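Local atomic coordinates of ESX-5 secretion-associated protein EspG5 (Mycobacterium marinum, PDB entry 6VJ5), a protein that acts as a cytoplasmic chaperone for its cognate PE/PPE proteins, preventing aggregation of PE/PPE dimers, and is required for secretion of LipY and PE31/PPE18. Residues R228-D232 with D233-P237; L120-G124 with Q125-S129; G190-V193 with F194-G197. All blocks are in the same frame, centred on the assembly; numbering follows the deposited sequence.

Contact 1: R228-D232 with D233-P237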
loop_
_atom_site.group_PDB
_atom_site.type_symbol
_atom_site.label_atom_id
_atom_site.label_comp_id
_atom_site.label_asym_id
_atom_site.label_seq_id
_atom_site.Cartn_x
_atom_site.Cartn_y
_atom_site.Cartn_z
ATOM N N ARG C 228 20.117 -15.992 2.864
ATOM C CA ARG C 228 20.126 -14.835 1.978
ATOM C C ARG C 228 21.252 -13.906 2.410
ATOM O O ARG C 228 21.442 -13.665 3.606
ATOM C CB ARG C 228 18.771 -14.118 2.018
ATOM C CG ARG C 228 18.311 -13.562 0.679
ATOM C CD ARG C 228 16.783 -13.348 0.635
ATOM N NE ARG C 228 16.202 -13.163 1.962
ATOM C CZ ARG C 228 15.183 -13.870 2.443
ATOM N NH1 ARG C 228 14.737 -13.634 3.663
ATOM N NH2 ARG C 228 14.592 -14.796 1.699
ATOM N N GLN C 229 22.008 -13.404 1.434
ATOM C CA GLN C 229 23.141 -12.523 1.677
ATOM C C GLN C 229 22.926 -11.189 0.973
ATOM O O GLN C 229 22.267 -11.118 -0.069
ATOM C CB GLN C 229 24.446 -13.161 1.189
ATOM C CG GLN C 229 25.613 -13.007 2.141
ATOM C CD GLN C 229 26.867 -13.698 1.637
ATOM O OE1 GLN C 229 26.946 -14.102 0.476
ATOM N NE2 GLN C 229 27.855 -13.840 2.511
ATOM N N TYR C 230 23.497 -10.126 1.548
ATOM C CA TYR C 230 23.291 -8.769 1.057
ATOM C C TYR C 230 24.615 -8.030 0.904
ATOM O O TYR C 230 25.399 -7.948 1.855
ATOM C CB TYR C 230 22.376 -7.974 2.004
ATOM C CG TYR C 230 21.004 -8.574 2.208
ATOM C CD1 TYR C 230 19.999 -8.375 1.274
ATOM C CD2 TYR C 230 20.712 -9.330 3.336
ATOM C CE1 TYR C 230 18.743 -8.918 1.448
ATOM C CE2 TYR C 230 19.454 -9.878 3.522
ATOM C CZ TYR C 230 18.475 -9.668 2.572
ATOM O OH TYR C 230 17.220 -10.206 2.738
ATOM N N ARG C 231 24.844 -7.474 -0.288
ATOM C CA ARG C 231 25.969 -6.588 -0.564
ATOM C C ARG C 231 25.433 -5.305 -1.185
ATOM O O ARG C 231 24.459 -5.328 -1.943
ATOM C CB ARG C 231 26.993 -7.245 -1.503
ATOM C CG ARG C 231 28.176 -6.354 -1.862
ATOM C CD ARG C 231 29.031 -6.986 -2.961
ATOM N NE ARG C 231 29.984 -7.961 -2.433
ATOM C CZ ARG C 231 30.739 -8.758 -3.184
ATOM N NH1 ARG C 231 30.654 -8.708 -4.507
ATOM N NH2 ARG C 231 31.578 -9.608 -2.608
ATOM N N ASP C 232 26.098 -4.184 -0.878
ATOM C CA ASP C 232 25.610 -2.844 -1.215
ATOM C C ASP C 232 24.084 -2.801 -1.134
ATOM O O ASP C 232 23.521 -2.754 -0.034
ATOM C CB ASP C 232 26.125 -2.389 -2.593
ATOM C CG ASP C 232 25.853 -3.387 -3.708
ATOM O OD1 ASP C 232 26.418 -4.498 -3.687
ATOM O OD2 ASP C 232 25.067 -3.046 -4.617
ATOM N N ASP C 233 23.402 -2.826 -2.281
ATOM C CA ASP C 233 21.948 -2.930 -2.310
ATOM C C ASP C 233 21.447 -4.192 -3.004
ATOM O O ASP C 233 20.240 -4.461 -2.961
ATOM C CB ASP C 233 21.330 -1.699 -2.995
ATOM C CG ASP C 233 19.813 -1.683 -2.912
ATOM O OD1 ASP C 233 19.273 -1.610 -1.787
ATOM O OD2 ASP C 233 19.163 -1.742 -3.976
ATOM N N ALA C 234 22.327 -4.974 -3.625
ATOM C CA ALA C 234 21.932 -6.212 -4.279
ATOM C C ALA C 234 21.812 -7.344 -3.260
ATOM O O ALA C 234 22.406 -7.309 -2.180
ATOM C CB ALA C 234 22.942 -6.588 -5.365
ATOM N N LYS C 235 21.034 -8.366 -3.620
ATOM C CA LYS C 235 20.779 -9.484 -2.723
ATOM C C LYS C 235 20.789 -10.790 -3.508
ATOM O O LYS C 235 20.684 -10.801 -4.738
ATOM C CB LYS C 235 19.440 -9.310 -1.987
ATOM C CG LYS C 235 18.206 -9.581 -2.842
ATOM C CD LYS C 235 17.001 -8.790 -2.337
ATOM C CE LYS C 235 15.697 -9.262 -2.973
ATOM N NZ LYS C 235 15.360 -8.568 -4.249
ATOM N N GLY C 236 20.930 -11.898 -2.775
ATOM C CA GLY C 236 20.944 -13.215 -3.370
ATOM C C GLY C 236 20.720 -14.345 -2.385
ATOM O O GLY C 236 21.248 -14.343 -1.266
ATOM N N PRO C 237 19.942 -15.347 -2.790
ATOM C CA PRO C 237 19.690 -16.499 -1.923
ATOM C C PRO C 237 20.761 -17.569 -2.096
ATOM O O PRO C 237 21.532 -17.568 -3.058
ATOM C CB PRO C 237 18.334 -17.009 -2.426
ATOM C CG PRO C 237 18.441 -16.789 -3.914
ATOM C CD PRO C 237 19.245 -15.491 -4.087
#
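Tyr230 and Lys235 are cross-strand neighbours near the tip of a two-residue beta hairpin, where strand 221-231 of the large antiparallel sheet reverses into strand 234-247 through a type II' turn from Arg231 to Ala234. They form a non-hydrogen-bonded antiparallel pair, and their side chains run side by side in the same direction. The aromatic ring meets the first methylene of the lysine obliquely, with CD1 of Tyr230 3.4 Å from CB of Lys235. With CG of Lys235 between the backbone N and carbonyl carbon (chi1 75°), the chain sets off alongside the ring, and an extended chi2 carries CD to 4.2 Å from CE1 of Tyr230. The ammonium end then turns away from the neighbouring strand.

Arg228, on the same face as Tyr230, reaches along it to the phenol: NE donates to OH of Tyr230 over 3.2 Å, from a position where the oxygen is tilted 20° out of the guanidinium plane. Glu84 takes a hydrogen bond with the same hydroxyl, and Glu32 forms a salt bridge with NH2 of Arg228, so both polar ends are tied to other parts of the chain. Arg228 and Pro237 also pack on apolar side chains of another protein chain. On the other face, Gln229 uses its amide to bind the backbone of Tyr291 and Gly292.

Between the strands, N of Gln229 reaches O of Gly236 at 3.0 Å in a nearly straight bond (172° at the hydrogen), and N of Gly236 returns to O of Gln229. Closer to the turn, N of Arg231 is bonded to O of Ala234. The turn-closing bond from N of Ala234 to O of Arg231 is strongly bent and weak, and OD2 of Asp232 offers the same N-H a second weak bond, 3.5 Å long.

Contact 2: L120-G124 with Q125-S129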
loop_
_atom_site.group_PDB
_atom_site.type_symbol
_atom_site.label_atom_id
_atom_site.label_comp_id
_atom_site.label_asym_id
_atom_site.label_seq_id
_atom_site.Cartn_x
_atom_site.Cartn_y
_atom_site.Cartn_z
ATOM N N LEU C 120 16.813 -15.968 11.323
ATOM C CA LEU C 120 18.031 -15.656 12.064
ATOM C C LEU C 120 18.776 -14.595 11.263
ATOM O O LEU C 120 19.251 -14.868 10.155
ATOM C CB LEU C 120 18.893 -16.898 12.260
ATOM C CG LEU C 120 18.282 -18.078 13.006
ATOM C CD1 LEU C 120 19.053 -19.348 12.661
ATOM C CD2 LEU C 120 18.300 -17.843 14.501
ATOM N N ALA C 121 18.890 -13.395 11.819
ATOM C CA ALA C 121 19.512 -12.276 11.131
ATOM C C ALA C 121 20.834 -11.916 11.793
ATOM O O ALA C 121 21.007 -12.080 13.003
ATOM C CB ALA C 121 18.585 -11.056 11.122
ATOM N N ARG C 122 21.772 -11.428 10.989
ATOM C CA ARG C 122 23.072 -11.011 11.492
ATOM C C ARG C 122 23.445 -9.661 10.901
ATOM O O ARG C 122 23.252 -9.414 9.707
ATOM C CB ARG C 122 24.163 -12.035 11.154
ATOM C CG ARG C 122 25.460 -11.858 11.935
ATOM C CD ARG C 122 26.642 -12.405 11.147
ATOM N NE ARG C 122 27.144 -11.417 10.197
ATOM C CZ ARG C 122 27.687 -11.708 9.018
ATOM N NH1 ARG C 122 27.792 -12.968 8.621
ATOM N NH2 ARG C 122 28.114 -10.732 8.230
ATOM N N ARG C 123 23.969 -8.785 11.754
ATOM C CA ARG C 123 24.587 -7.533 11.340
ATOM C C ARG C 123 25.894 -7.412 12.102
ATOM O O ARG C 123 25.887 -7.315 13.335
ATOM C CB ARG C 123 23.679 -6.337 11.625
ATOM C CG ARG C 123 24.055 -5.078 10.855
ATOM C CD ARG C 123 23.169 -3.910 11.266
ATOM N NE ARG C 123 23.010 -2.937 10.188
ATOM C CZ ARG C 123 22.497 -1.720 10.344
ATOM N NH1 ARG C 123 22.097 -1.311 11.541
ATOM N NH2 ARG C 123 22.391 -0.907 9.302
ATOM N N GLY C 124 27.010 -7.454 11.379
ATOM C CA GLY C 124 28.310 -7.504 12.017
ATOM C C GLY C 124 28.504 -8.792 12.787
ATOM O O GLY C 124 28.724 -9.850 12.191
ATOM N N GLN C 125 28.431 -8.714 14.116
ATOM C CA GLN C 125 28.453 -9.893 14.973
ATOM C C GLN C 125 27.197 -9.987 15.831
ATOM O O GLN C 125 27.133 -10.823 16.741
ATOM C CB GLN C 125 29.699 -9.886 15.865
ATOM C CG GLN C 125 31.023 -9.863 15.109
ATOM C CD GLN C 125 31.579 -8.459 14.948
ATOM O OE1 GLN C 125 31.835 -8.005 13.833
ATOM N NE2 GLN C 125 31.777 -7.767 16.066
ATOM N N HIS C 126 26.209 -9.132 15.585
ATOM C CA HIS C 126 24.959 -9.136 16.334
ATOM C C HIS C 126 23.994 -10.104 15.658
ATOM O O HIS C 126 23.541 -9.855 14.535
ATOM C CB HIS C 126 24.389 -7.722 16.398
ATOM C CG HIS C 126 23.323 -7.546 17.429
ATOM N ND1 HIS C 126 22.730 -6.329 17.686
ATOM C CD2 HIS C 126 22.738 -8.434 18.266
ATOM C CE1 HIS C 126 21.825 -6.475 18.637
ATOM N NE2 HIS C 126 21.810 -7.743 19.006
ATOM N N TRP C 127 23.694 -11.213 16.335
ATOM C CA TRP C 127 22.775 -12.226 15.829
ATOM C C TRP C 127 21.437 -12.082 16.545
ATOM O O TRP C 127 21.381 -12.140 17.778
ATOM C CB TRP C 127 23.328 -13.638 16.032
ATOM C CG TRP C 127 24.230 -14.113 14.933
ATOM C CD1 TRP C 127 25.592 -14.045 14.902
ATOM C CD2 TRP C 127 23.832 -14.736 13.704
ATOM N NE1 TRP C 127 26.067 -14.582 13.730
ATOM C CE2 TRP C 127 25.007 -15.017 12.978
ATOM C CE3 TRP C 127 22.597 -15.085 13.147
ATOM C CZ2 TRP C 127 24.982 -15.626 11.724
ATOM C CZ3 TRP C 127 22.577 -15.692 11.903
ATOM C CH2 TRP C 127 23.762 -15.955 11.206
ATOM N N VAL C 128 20.364 -11.915 15.773
ATOM C CA VAL C 128 19.024 -11.706 16.308
ATOM C C VAL C 128 18.093 -12.776 15.754
ATOM O O VAL C 128 18.270 -13.262 14.632
ATOM C CB VAL C 128 18.509 -10.289 15.967
ATOM C CG1 VAL C 128 17.040 -10.135 16.324
ATOM C CG2 VAL C 128 19.351 -9.231 16.684
ATOM N N SER C 129 17.100 -13.147 16.560
ATOM C CA SER C 129 16.135 -14.181 16.208
ATOM C C SER C 129 14.747 -13.569 16.076
ATOM O O SER C 129 14.315 -12.811 16.950
ATOM C CB SER C 129 16.108 -15.291 17.264
ATOM O OG SER C 129 15.118 -15.037 18.254
#
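Arg122 lays its aliphatic chain across the indole of Trp127 in a CH-pi contact. CG of Arg122 stands 3.4 Å from the centroid of the five-membered ring and 17° off its normal, over the face of that ring and toward the rim of the indole as a whole, while CB lies 3.6 Å from CE2 of Trp127, at the ring fusion, and close to CZ2. CD continues past NE1 of Trp127, 3.4 Å away. CB, CG and CD are the atoms that touch the ring; the guanidinium plane is inclined 73° to it, and NH2 makes a weak, long ion pair with Asp82. With CG of Trp127 opposite its own carbonyl carbon (chi1 -86°), the indole leans back over the preceding strand, bringing CZ3 of Trp127 to 3.9 Å from CB of Leu120. Leu83 and Val142 also pack on the tryptophan.

Leu120, Arg122 and Trp127 share one face of a beta hairpin, strand 115-123 turning into strand 126-133 within the large antiparallel sheet. On the other face lie Ala121, Arg123, His126 and Val128, against which helix 69-79 packs; there CG2 of Val128 rests 3.6 Å above the plane of the His126 imidazole, toward its rim, and NE2 of His126 is hydrogen-bonded to Asp141.

Backbone bonds join the strands in two reciprocal pairs. N of Ala121 is 2.9 Å from O of Val128, and N of Val128 is 2.8 Å from O of Ala121. Arg123 and His126 exchange the second pair around a type II' turn, whose first corner, Gly124, has the positive phi that such a turn requires; its N-H is held by Asp82. Weaker CA-H...O contacts fill the intervening positions, among them CA of Arg122 to O of His126 at 3.3 Å.

Contact 3: G190-V193 with F194-G197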
loop_
_atom_site.group_PDB
_atom_site.type_symbol
_atom_site.label_atom_id
_atom_site.label_comp_id
_atom_site.label_asym_id
_atom_site.label_seq_id
_atom_site.Cartn_x
_atom_site.Cartn_y
_atom_site.Cartn_z
ATOM N N GLY C 190 0.489 -41.398 -7.549
ATOM C CA GLY C 190 0.099 -41.654 -6.178
ATOM C C GLY C 190 1.183 -42.250 -5.312
ATOM O O GLY C 190 0.879 -42.753 -4.226
ATOM N N PHE C 191 2.443 -42.202 -5.752
ATOM C CA PHE C 191 3.553 -42.828 -5.034
ATOM C C PHE C 191 3.395 -44.346 -5.014
ATOM O O PHE C 191 3.676 -45.006 -4.013
ATOM C CB PHE C 191 3.686 -42.263 -3.618
ATOM C CG PHE C 191 4.119 -40.827 -3.597
ATOM C CD1 PHE C 191 5.446 -40.485 -3.813
ATOM C CD2 PHE C 191 3.194 -39.815 -3.399
ATOM C CE1 PHE C 191 5.843 -39.160 -3.815
ATOM C CE2 PHE C 191 3.587 -38.487 -3.399
ATOM C CZ PHE C 191 4.913 -38.160 -3.606
ATOM N N ASN C 192 2.957 -44.898 -6.142
ATOM C CA ASN C 192 2.686 -46.323 -6.230
ATOM C C ASN C 192 3.972 -47.126 -6.102
ATOM O O ASN C 192 4.980 -46.819 -6.749
ATOM C CB ASN C 192 1.998 -46.643 -7.551
ATOM C CG ASN C 192 1.549 -48.082 -7.636
ATOM O OD1 ASN C 192 2.027 -48.843 -8.475
ATOM N ND2 ASN C 192 0.640 -48.471 -6.749
ATOM N N VAL C 193 3.915 -48.183 -5.290
ATOM C CA VAL C 193 5.095 -48.975 -4.980
ATOM C C VAL C 193 5.694 -49.629 -6.212
ATOM O O VAL C 193 6.861 -50.035 -6.182
ATOM C CB VAL C 193 4.737 -50.047 -3.929
ATOM C CG1 VAL C 193 4.182 -49.400 -2.671
ATOM C CG2 VAL C 193 3.736 -51.038 -4.518
ATOM N N PHE C 194 4.925 -49.754 -7.295
ATOM C CA PHE C 194 5.431 -50.339 -8.528
ATOM C C PHE C 194 5.990 -49.305 -9.498
ATOM O O PHE C 194 6.531 -49.691 -10.540
ATOM C CB PHE C 194 4.330 -51.134 -9.252
ATOM C CG PHE C 194 3.796 -52.296 -8.467
ATOM C CD1 PHE C 194 4.576 -53.418 -8.247
ATOM C CD2 PHE C 194 2.506 -52.273 -7.960
ATOM C CE1 PHE C 194 4.084 -54.494 -7.523
ATOM C CE2 PHE C 194 2.008 -53.342 -7.237
ATOM C CZ PHE C 194 2.799 -54.455 -7.019
ATOM N N SER C 195 5.872 -48.012 -9.191
ATOM C CA SER C 195 6.301 -46.952 -10.095
ATOM C C SER C 195 7.616 -46.306 -9.672
ATOM O O SER C 195 8.009 -45.289 -10.254
ATOM C CB SER C 195 5.216 -45.877 -10.204
ATOM O OG SER C 195 3.948 -46.452 -10.458
ATOM N N GLY C 196 8.300 -46.862 -8.677
ATOM C CA GLY C 196 9.600 -46.369 -8.277
ATOM C C GLY C 196 10.726 -46.743 -9.207
ATOM O O GLY C 196 11.897 -46.530 -8.877
ATOM N N GLY C 197 10.396 -47.285 -10.377
ATOM C CA GLY C 197 11.383 -47.795 -11.302
ATOM C C GLY C 197 12.495 -46.839 -11.668
ATOM O O GLY C 197 13.668 -47.173 -11.492
#
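Asn192 folds over onto Phe194 and Ser195 in a type I beta turn with an Asx turn superimposed on it, part of the loop linking helix 176-188 to the short helix 197-200. Its CB lies 3.5 Å from OG of Ser195, a van der Waals approach across the mouth of the turn. With CG of Asn192 anti to the backbone N (chi1 -174°), the amide is directed toward the following residues, and the carboxamide carbon comes 3.8 Å from N of Phe194. At the tip, OD1 of Asn192 accepts the Asx-turn hydrogen bond from that N at 3.3 Å; the donor stands well above the carbonyl plane, 71° out of it, so the bond avoids the usual lone-pair direction. The same oxygen is 3.3 Å from CB of Phe194 and lies at the edge of the phenyl ring, near its plane. Amide and ring planes are inclined 47° to each other.

The backbone carbonyl of Asn192 closes the turn by accepting from N of Ser195 at 2.9 Å, and it also receives the indole NE1 of Trp186, a link back to the preceding helix. That helix ends in a Schellman motif at Gly190, whereas Gly196 occupies the N-cap position of the next; the turn lies between the two helix ends. Phe191, just before the turn, packs edge-to-face with Trp186 and touches an apolar side chain of another protein chain.

Val193 covers one face of the Phe194 ring: its methyl CG2 is 4.0 Å from the ring centroid, displaced toward the rim near CD2.

In the fold
Contacts 1 and 2 are the turn ends of two hairpins in the same antiparallel sheet, with strand 83-91 lying between strands 115-123 and 221-231. Their centres are 15 Å apart and their nearest atoms about 6 Å, so they do not touch directly, yet backbone bonds to Asp82 serve both: Arg122 on one side and Tyr230 on the other. Contact 3 is a surface loop between helices, with its centre 41 Å from that of contact 1 and 45 Å from that of contact 2, across the chain's centre from the latter. Arg228 and Pro237 of contact 1 and Phe191 of 190-193 pack on another protein chain; no other chain of the assembly touches contact 2.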